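PDB 5JHH: Rho guanine nucleotide exchange factor 11 from Homo sapiens, which probably activates RhoA-type small GTPases by catalysing exchange of GDP for GTP, through a RhoGEF (DH) domain followed by a PH domain. Local coordinates for residues R329-I334 / S353-W358; V319-V324 / L361-V366. One frame throughout, in Å; residues are numbered along the deposited sequence.

Contact 1 of 2, residues R329-I334 / S353-W358; sequences RAFFII and SDKNTW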
ATOM      1  N   ARG A 329     -24.090   6.679  -8.038  1.00 39.77           N
ATOM      2  CA  ARG A 329     -23.307   7.234  -6.940  1.00 39.63           C
ATOM      3  C   ARG A 329     -24.099   7.298  -5.649  1.00 40.07           C
ATOM      4  O   ARG A 329     -23.562   7.676  -4.598  1.00 36.97           O
ATOM      5  CB  ARG A 329     -22.889   8.657  -7.257  1.00 39.19           C
ATOM      6  CG  ARG A 329     -21.913   8.797  -8.395  1.00 43.38           C
ATOM      7  CD  ARG A 329     -21.577  10.267  -8.553  1.00 45.40           C
ATOM      8  NE  ARG A 329     -20.666  10.439  -9.667  1.00 57.31           N
ATOM      9  CZ  ARG A 329     -21.023  10.461 -10.949  1.00 67.89           C
ATOM     10  NH1 ARG A 329     -22.300  10.347 -11.299  1.00 66.46           N
ATOM     11  NH2 ARG A 329     -20.093  10.609 -11.889  1.00 74.38           N
ATOM     12  N   ALA A 330     -25.378   6.963  -5.714  1.00 38.91           N
ATOM     13  CA  ALA A 330     -26.231   7.183  -4.567  1.00 39.04           C
ATOM     14  C   ALA A 330     -26.699   5.888  -3.978  1.00 34.56           C
ATOM     15  O   ALA A 330     -26.868   4.903  -4.696  1.00 35.63           O
ATOM     16  CB  ALA A 330     -27.427   8.007  -4.973  1.00 42.46           C
ATOM     17  N   PHE A 331     -27.003   5.941  -2.682  1.00 33.88           N
ATOM     18  CA  PHE A 331     -27.613   4.826  -1.963  1.00 32.77           C
ATOM     19  C   PHE A 331     -28.511   5.352  -0.847  1.00 32.23           C
ATOM     20  O   PHE A 331     -28.345   6.485  -0.408  1.00 31.75           O
ATOM     21  CB  PHE A 331     -26.538   3.901  -1.385  1.00 34.29           C
ATOM     22  CG  PHE A 331     -25.619   4.569  -0.389  1.00 37.73           C
ATOM     23  CD1 PHE A 331     -24.449   5.185  -0.812  1.00 40.82           C
ATOM     24  CD2 PHE A 331     -25.908   4.562   0.958  1.00 35.08           C
ATOM     25  CE1 PHE A 331     -23.594   5.787   0.097  1.00 39.74           C
ATOM     26  CE2 PHE A 331     -25.057   5.156   1.858  1.00 36.31           C
ATOM     27  CZ  PHE A 331     -23.904   5.776   1.432  1.00 38.23           C
ATOM     28  N   PHE A 332     -29.457   4.516  -0.413  1.00 33.93           N
ATOM     29  CA  PHE A 332     -30.442   4.869   0.620  1.00 36.59           C
ATOM     30  C   PHE A 332     -30.148   4.138   1.922  1.00 35.54           C
ATOM     31  O   PHE A 332     -29.776   2.959   1.937  1.00 34.12           O
ATOM     32  CB  PHE A 332     -31.857   4.454   0.196  1.00 36.74           C
ATOM     33  CG  PHE A 332     -32.379   5.145  -1.053  1.00 37.73           C
ATOM     34  CD1 PHE A 332     -32.250   6.504  -1.236  1.00 37.25           C
ATOM     35  CD2 PHE A 332     -33.042   4.425  -2.019  1.00 40.81           C
ATOM     36  CE1 PHE A 332     -32.749   7.117  -2.368  1.00 38.12           C
ATOM     37  CE2 PHE A 332     -33.582   5.042  -3.153  1.00 41.74           C
ATOM     38  CZ  PHE A 332     -33.427   6.384  -3.328  1.00 38.43           C
ATOM     39  N   ILE A 333     -30.369   4.835   3.016  1.00 34.54           N
ATOM     40  CA  ILE A 333     -30.454   4.192   4.285  1.00 37.15           C
ATOM     41  C   ILE A 333     -31.855   4.388   4.845  1.00 41.58           C
ATOM     42  O   ILE A 333     -32.341   5.515   4.996  1.00 44.22           O
ATOM     43  CB  ILE A 333     -29.410   4.729   5.249  1.00 38.36           C
ATOM     44  CG1 ILE A 333     -28.020   4.522   4.633  1.00 40.00           C
ATOM     45  CG2 ILE A 333     -29.550   4.039   6.604  1.00 38.04           C
ATOM     46  CD1 ILE A 333     -26.906   5.200   5.393  1.00 40.46           C
ATOM     47  N   ILE A 334     -32.482   3.262   5.166  1.00 41.82           N
ATOM     48  CA  ILE A 334     -33.865   3.209   5.575  1.00 38.69           C
ATOM     49  C   ILE A 334     -33.929   2.761   7.022  1.00 38.31           C
ATOM     50  O   ILE A 334     -33.552   1.636   7.330  1.00 38.81           O
ATOM     51  CB  ILE A 334     -34.604   2.212   4.699  1.00 39.56           C
ATOM     52  CG1 ILE A 334     -34.345   2.547   3.224  1.00 41.20           C
ATOM     53  CG2 ILE A 334     -36.079   2.192   5.061  1.00 42.50           C
ATOM     54  CD1 ILE A 334     -35.130   1.711   2.241  1.00 44.08           C
ATOM     55  N   SER A 353     -17.586   3.893  -7.939  1.00 35.24           N
ATOM     56  CA  SER A 353     -16.664   3.007  -7.176  1.00 41.02           C
ATOM     57  C   SER A 353     -16.786   3.223  -5.686  1.00 36.30           C
ATOM     58  O   SER A 353     -16.933   2.278  -4.918  1.00 37.12           O
ATOM     59  CB  SER A 353     -15.196   3.203  -7.575  1.00 39.48           C
ATOM     60  OG  SER A 353     -14.327   2.502  -6.691  1.00 34.80           O
ATOM     61  N   ASP A 354     -16.774   4.485  -5.300  1.00 36.15           N
ATOM     62  CA  ASP A 354     -16.913   4.833  -3.925  1.00 35.78           C
ATOM     63  C   ASP A 354     -18.209   4.364  -3.330  1.00 37.65           C
ATOM     64  O   ASP A 354     -18.289   4.024  -2.137  1.00 33.30           O
ATOM     65  CB  ASP A 354     -16.829   6.318  -3.759  1.00 40.98           C
ATOM     66  CG  ASP A 354     -15.792   6.698  -2.743  1.00 57.79           C
ATOM     67  OD1 ASP A 354     -14.546   6.469  -3.020  1.00 51.21           O
ATOM     68  OD2 ASP A 354     -16.257   7.137  -1.651  1.00 59.10           O
ATOM     69  N   LYS A 355     -19.248   4.462  -4.148  1.00 38.92           N
ATOM     70  CA  LYS A 355     -20.551   4.040  -3.740  1.00 37.27           C
ATOM     71  C   LYS A 355     -20.566   2.521  -3.566  1.00 39.96           C
ATOM     72  O   LYS A 355     -21.073   2.039  -2.553  1.00 31.75           O
ATOM     73  CB  LYS A 355     -21.591   4.526  -4.726  1.00 40.55           C
ATOM     74  CG  LYS A 355     -23.024   4.149  -4.368  1.00 41.31           C
ATOM     75  CD  LYS A 355     -23.489   3.053  -5.297  1.00 40.94           C
ATOM     76  CE  LYS A 355     -24.396   2.085  -4.576  1.00 44.42           C
ATOM     77  NZ  LYS A 355     -24.635   0.922  -5.478  1.00 46.25           N
ATOM     78  N   ASN A 356     -19.985   1.774  -4.514  1.00 36.69           N
ATOM     79  CA  ASN A 356     -19.778   0.364  -4.286  1.00 37.87           C
ATOM     80  C   ASN A 356     -19.050   0.072  -2.966  1.00 37.87           C
ATOM     81  O   ASN A 356     -19.457  -0.799  -2.223  1.00 33.91           O
ATOM     82  CB  ASN A 356     -19.026  -0.297  -5.440  1.00 40.19           C
ATOM     83  CG  ASN A 356     -19.735  -0.144  -6.780  1.00 41.46           C
ATOM     84  OD1 ASN A 356     -19.107  -0.286  -7.830  1.00 43.50           O
ATOM     85  ND2 ASN A 356     -21.034   0.135  -6.759  1.00 39.03           N
ATOM     86  N   THR A 357     -17.976   0.785  -2.682  1.00 35.48           N
ATOM     87  CA  THR A 357     -17.240   0.543  -1.447  1.00 32.95           C
ATOM     88  C   THR A 357     -18.097   0.823  -0.230  1.00 29.08           C
ATOM     89  O   THR A 357     -18.201   0.019   0.666  1.00 25.58           O
ATOM     90  CB  THR A 357     -15.996   1.441  -1.365  1.00 30.27           C
ATOM     91  OG1 THR A 357     -15.129   1.080  -2.439  1.00 30.74           O
ATOM     92  CG2 THR A 357     -15.283   1.252  -0.047  1.00 27.07           C
ATOM     93  N   TRP A 358     -18.641   2.018  -0.172  1.00 28.22           N
ATOM     94  CA  TRP A 358     -19.522   2.392   0.906  1.00 29.31           C
ATOM     95  C   TRP A 358     -20.676   1.376   1.149  1.00 31.74           C
ATOM     96  O   TRP A 358     -20.992   1.049   2.299  1.00 32.13           O
ATOM     97  CB  TRP A 358     -20.104   3.749   0.602  1.00 29.36           C
ATOM     98  CG  TRP A 358     -19.339   4.869   1.162  1.00 27.29           C
ATOM     99  CD1 TRP A 358     -18.593   5.771   0.477  1.00 27.50           C
ATOM    100  CD2 TRP A 358     -19.288   5.252   2.527  1.00 27.10           C
ATOM    101  NE1 TRP A 358     -18.065   6.703   1.349  1.00 26.10           N
ATOM    102  CE2 TRP A 358     -18.456   6.385   2.615  1.00 25.98           C
ATOM    103  CE3 TRP A 358     -19.851   4.733   3.694  1.00 29.48           C
ATOM    104  CZ2 TRP A 358     -18.191   7.012   3.803  1.00 30.85           C
ATOM    105  CZ3 TRP A 358     -19.586   5.347   4.869  1.00 28.67           C
ATOM    106  CH2 TRP A 358     -18.751   6.472   4.931  1.00 31.18           C
TER
HETATM  107  O   HOH W   1     -26.848   3.080  -6.506  1.00 38.18           O
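Arg329 and Lys355 bring the backbones of 329-334 and 353-358 nearest to each other, with CA atoms 5.3 Å apart, where strand 330-334 runs in nearly the same direction as helix 353-358, at 26°. No direct hydrogen bond joins the two segments, and much of the contact is made by the aliphatic chain of Lys355. Its CG stands anti to the backbone N (chi1 -179°), which sends the chain onto the backbone of 329-334: Lys355 CG lies 3.6 Å from Arg329 C. Bends at chi2 and chi3 then lead the chain along the strand, where Lys355 CE passes 3.8 Å from Ala330 O. The ammonium group donates to Ser323 OG on the adjacent strand and, weakly, to a water that lies 2.6 Å from Ala330 O and probably donates to it. The Lys355 chain runs alongside Phe331 with the opposite heading, and Lys355 CG meets the ring edge near its plane, 4.0 Å from Phe331 CD1. Further along the helix, Trp358 CB approaches Phe331 CE1 obliquely at 4.1 Å, while the indole is turned to His256, with which it makes an edge-to-face contact. Flat and wholly apolar, Phe331 suits the space between strand and helix, where Met359 also touches it. An alanine in place of Lys355 would probably leave Ser323 OG without its ammonium partner and open a gap beside Phe331 CD1. As the C-terminal PH-domain helix packs on its sheet, lysine suits both demands: methylenes along backbone carbonyls and a ring edge, ammonium to polar partners.

Contact 2 of 2, residues V319-V324 / L361-V366; sequences VLIRSV and LLEEAV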
ATOM      1  N   VAL A 319     -31.371  -0.432  10.524  1.00 40.96           N
ATOM      2  CA  VAL A 319     -31.432   0.134   9.192  1.00 37.84           C
ATOM      3  C   VAL A 319     -31.269  -0.905   8.118  1.00 38.25           C
ATOM      4  O   VAL A 319     -30.765  -2.009   8.346  1.00 40.87           O
ATOM      5  CB  VAL A 319     -30.402   1.258   8.899  1.00 36.98           C
ATOM      6  CG1 VAL A 319     -30.420   2.380   9.929  1.00 36.93           C
ATOM      7  CG2 VAL A 319     -29.007   0.696   8.778  1.00 40.46           C
ATOM      8  N   LEU A 320     -31.707  -0.503   6.931  1.00 39.93           N
ATOM      9  CA  LEU A 320     -31.514  -1.251   5.694  1.00 43.02           C
ATOM     10  C   LEU A 320     -30.804  -0.368   4.667  1.00 42.55           C
ATOM     11  O   LEU A 320     -30.928   0.858   4.695  1.00 44.48           O
ATOM     12  CB  LEU A 320     -32.864  -1.682   5.116  1.00 42.92           C
ATOM     13  CG  LEU A 320     -33.740  -2.531   6.037  1.00 47.35           C
ATOM     14  CD1 LEU A 320     -35.027  -2.866   5.294  1.00 48.08           C
ATOM     15  CD2 LEU A 320     -33.037  -3.798   6.515  1.00 46.80           C
ATOM     16  N   ILE A 321     -30.115  -1.000   3.725  1.00 35.61           N
ATOM     17  CA  ILE A 321     -29.270  -0.296   2.781  1.00 35.51           C
ATOM     18  C   ILE A 321     -29.785  -0.604   1.386  1.00 36.21           C
ATOM     19  O   ILE A 321     -29.950  -1.761   1.038  1.00 32.18           O
ATOM     20  CB  ILE A 321     -27.805  -0.803   2.889  1.00 38.22           C
ATOM     21  CG1 ILE A 321     -27.296  -0.725   4.336  1.00 36.25           C
ATOM     22  CG2 ILE A 321     -26.883  -0.045   1.942  1.00 42.18           C
ATOM     23  CD1 ILE A 321     -27.248   0.673   4.923  1.00 38.52           C
ATOM     24  N   ARG A 322     -30.052   0.410   0.572  1.00 37.15           N
ATOM     25  CA  ARG A 322     -30.529   0.103  -0.764  1.00 39.48           C
ATOM     26  C   ARG A 322     -29.861   0.942  -1.859  1.00 35.12           C
ATOM     27  O   ARG A 322     -29.652   2.127  -1.705  1.00 35.48           O
ATOM     28  CB  ARG A 322     -32.045   0.230  -0.830  1.00 38.81           C
ATOM     29  CG  ARG A 322     -32.687  -0.360  -2.100  1.00 42.62           C
ATOM     30  CD  ARG A 322     -34.182  -0.119  -2.039  1.00 41.28           C
ATOM     31  NE  ARG A 322     -34.922  -0.373  -3.263  1.00 43.33           N
ATOM     32  CZ  ARG A 322     -35.486  -1.534  -3.597  1.00 44.32           C
ATOM     33  NH1 ARG A 322     -35.332  -2.618  -2.845  1.00 46.86           N
ATOM     34  NH2 ARG A 322     -36.197  -1.614  -4.708  1.00 42.16           N
ATOM     35  N   SER A 323     -29.510   0.289  -2.954  1.00 35.72           N
ATOM     36  CA  SER A 323     -29.076   0.993  -4.171  1.00 41.91           C
ATOM     37  C   SER A 323     -30.188   1.816  -4.793  1.00 42.69           C
ATOM     38  O   SER A 323     -31.360   1.508  -4.636  1.00 45.75           O
ATOM     39  CB  SER A 323     -28.650  -0.013  -5.227  1.00 42.04           C
ATOM     40  OG  SER A 323     -27.277  -0.223  -5.200  1.00 48.85           O
ATOM     41  N   VAL A 324     -29.789   2.801  -5.580  1.00 48.84           N
ATOM     42  CA  VAL A 324     -30.691   3.663  -6.329  1.00 47.70           C
ATOM     43  C   VAL A 324     -30.496   3.343  -7.819  1.00 55.81           C
ATOM     44  O   VAL A 324     -29.410   3.565  -8.377  1.00 53.54           O
ATOM     45  CB  VAL A 324     -30.349   5.146  -6.047  1.00 52.21           C
ATOM     46  CG1 VAL A 324     -31.302   6.093  -6.773  1.00 50.86           C
ATOM     47  CG2 VAL A 324     -30.339   5.421  -4.543  1.00 46.65           C
ATOM     48  N   LEU A 361     -19.414  -2.093   2.475  1.00 27.69           N
ATOM     49  CA  LEU A 361     -19.036  -2.059   3.853  1.00 31.83           C
ATOM     50  C   LEU A 361     -20.239  -1.830   4.736  1.00 32.50           C
ATOM     51  O   LEU A 361     -20.329  -2.399   5.806  1.00 31.70           O
ATOM     52  CB  LEU A 361     -17.946  -1.028   4.106  1.00 34.10           C
ATOM     53  CG  LEU A 361     -16.606  -1.318   3.404  1.00 34.00           C
ATOM     54  CD1 LEU A 361     -15.786  -0.043   3.343  1.00 35.17           C
ATOM     55  CD2 LEU A 361     -15.844  -2.418   4.138  1.00 32.17           C
ATOM     56  N   LEU A 362     -21.179  -1.015   4.272  1.00 35.88           N
ATOM     57  CA  LEU A 362     -22.387  -0.774   5.030  1.00 35.54           C
ATOM     58  C   LEU A 362     -23.186  -2.041   5.193  1.00 34.13           C
ATOM     59  O   LEU A 362     -23.609  -2.362   6.278  1.00 30.21           O
ATOM     60  CB  LEU A 362     -23.257   0.282   4.369  1.00 39.22           C
ATOM     61  CG  LEU A 362     -22.898   1.709   4.741  1.00 38.59           C
ATOM     62  CD1 LEU A 362     -23.495   2.700   3.753  1.00 41.07           C
ATOM     63  CD2 LEU A 362     -23.335   2.018   6.153  1.00 39.63           C
ATOM     64  N   GLU A 363     -23.382  -2.779   4.121  1.00 36.44           N
ATOM     65  CA  GLU A 363     -24.142  -4.009   4.231  1.00 37.59           C
ATOM     66  C   GLU A 363     -23.453  -4.987   5.210  1.00 39.68           C
ATOM     67  O   GLU A 363     -24.117  -5.578   6.068  1.00 42.12           O
ATOM     68  CB  GLU A 363     -24.332  -4.638   2.845  1.00 40.27           C
ATOM     69  CG  GLU A 363     -25.282  -3.866   1.923  1.00 46.68           C
ATOM     70  CD  GLU A 363     -25.309  -4.406   0.486  1.00 52.65           C
ATOM     71  OE1 GLU A 363     -24.266  -4.908   0.009  1.00 57.19           O
ATOM     72  OE2 GLU A 363     -26.372  -4.329  -0.170  1.00 52.71           O
ATOM     73  N   GLU A 364     -22.138  -5.142   5.095  1.00 41.22           N
ATOM     74  CA  GLU A 364     -21.399  -6.069   5.955  1.00 44.47           C
ATOM     75  C   GLU A 364     -21.607  -5.656   7.414  1.00 36.82           C
ATOM     76  O   GLU A 364     -21.987  -6.458   8.266  1.00 39.42           O
ATOM     77  CB  GLU A 364     -19.908  -6.115   5.533  1.00 49.11           C
ATOM     78  CG  GLU A 364     -18.968  -6.995   6.373  1.00 56.07           C
ATOM     79  CD  GLU A 364     -19.311  -8.506   6.395  1.00 64.96           C
ATOM     80  OE1 GLU A 364     -20.269  -8.965   5.710  1.00 63.14           O
ATOM     81  OE2 GLU A 364     -18.615  -9.255   7.126  1.00 64.22           O
ATOM     82  N   ALA A 365     -21.475  -4.381   7.692  1.00 38.05           N
ATOM     83  CA  ALA A 365     -21.533  -3.933   9.079  1.00 37.63           C
ATOM     84  C   ALA A 365     -22.921  -4.155   9.646  1.00 40.65           C
ATOM     85  O   ALA A 365     -23.067  -4.471  10.813  1.00 40.22           O
ATOM     86  CB  ALA A 365     -21.191  -2.478   9.161  1.00 36.20           C
ATOM     87  N   VAL A 366     -23.926  -3.960   8.804  1.00 39.19           N
ATOM     88  CA  VAL A 366     -25.301  -4.221   9.181  1.00 46.41           C
ATOM     89  C   VAL A 366     -25.548  -5.695   9.481  1.00 43.09           C
ATOM     90  O   VAL A 366     -26.172  -5.999  10.482  1.00 37.56           O
ATOM     91  CB  VAL A 366     -26.320  -3.702   8.125  1.00 46.90           C
ATOM     92  CG1 VAL A 366     -27.718  -4.319   8.318  1.00 48.51           C
ATOM     93  CG2 VAL A 366     -26.407  -2.188   8.215  1.00 44.34           C
TER
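Ile321 faces helix 361-366 from strand 319-323, which runs roughly antiparallel to it at 155°, the two axes approaching to 8.7 Å. Its side chain is the bump of this contact, and the hollow that receives it is framed by Leu362, Glu363 and Val366, residues one step and then nearly one turn apart on the helix. Ile321 crosses Leu362 at about a right angle, its CD1 coming to rest 4.0 Å from Leu362 CB. Halfway along the same branch, Ile321 CG1 reaches Val366 CG2 at 4.2 Å. The other branch turns to Glu363: with CG2 anti to the backbone N, that methyl lies against Glu363 CG, which is also 4.1 Å from Ile321 CB. A beta-branched residue fits here because its two arms divide between different walls of the hollow. Nearer the start of the strand, a smaller pair completes the fit. Val319 and Val366 meet at a slant, their CG2 methyls 3.9 Å apart, while Val366 CG1 sits 3.8 Å from Val319 O. Branching at CB lets these two valines meet methyl to methyl although their CA atoms are 7.5 Å apart. Ile333 of the neighbouring strand packs against both Val319 and Ile321. Glu363 enters the packing through its CG methylene. Without a hydrogen bond or salt bridge between the segments, the join of this strand to the C-terminal PH-domain helix rests largely on dispersion and the partial exclusion of water from interlocking aliphatic groups.

How the contacts relate
Along the chain, the PH-domain strand 319-323 comes first, followed by strand 330-335, strand 345-348 and finally helix 352-368. Contact 1 closes the shorter loop, from strand 330-335 through strand 345-348 to the early part of the helix; contact 2 spans all of this, joining the preceding strand to a later part of the same helix, so the two are nested and do not cross. Antiparallel backbone pairing, probably hydrogen-bonded from Phe332 N to Arg322 O and from Leu320 N to Ile334 O, makes their strands neighbours. Phe331 also packs on Leu362, linking the contacts directly. Together they tie one helix to two adjacent strands.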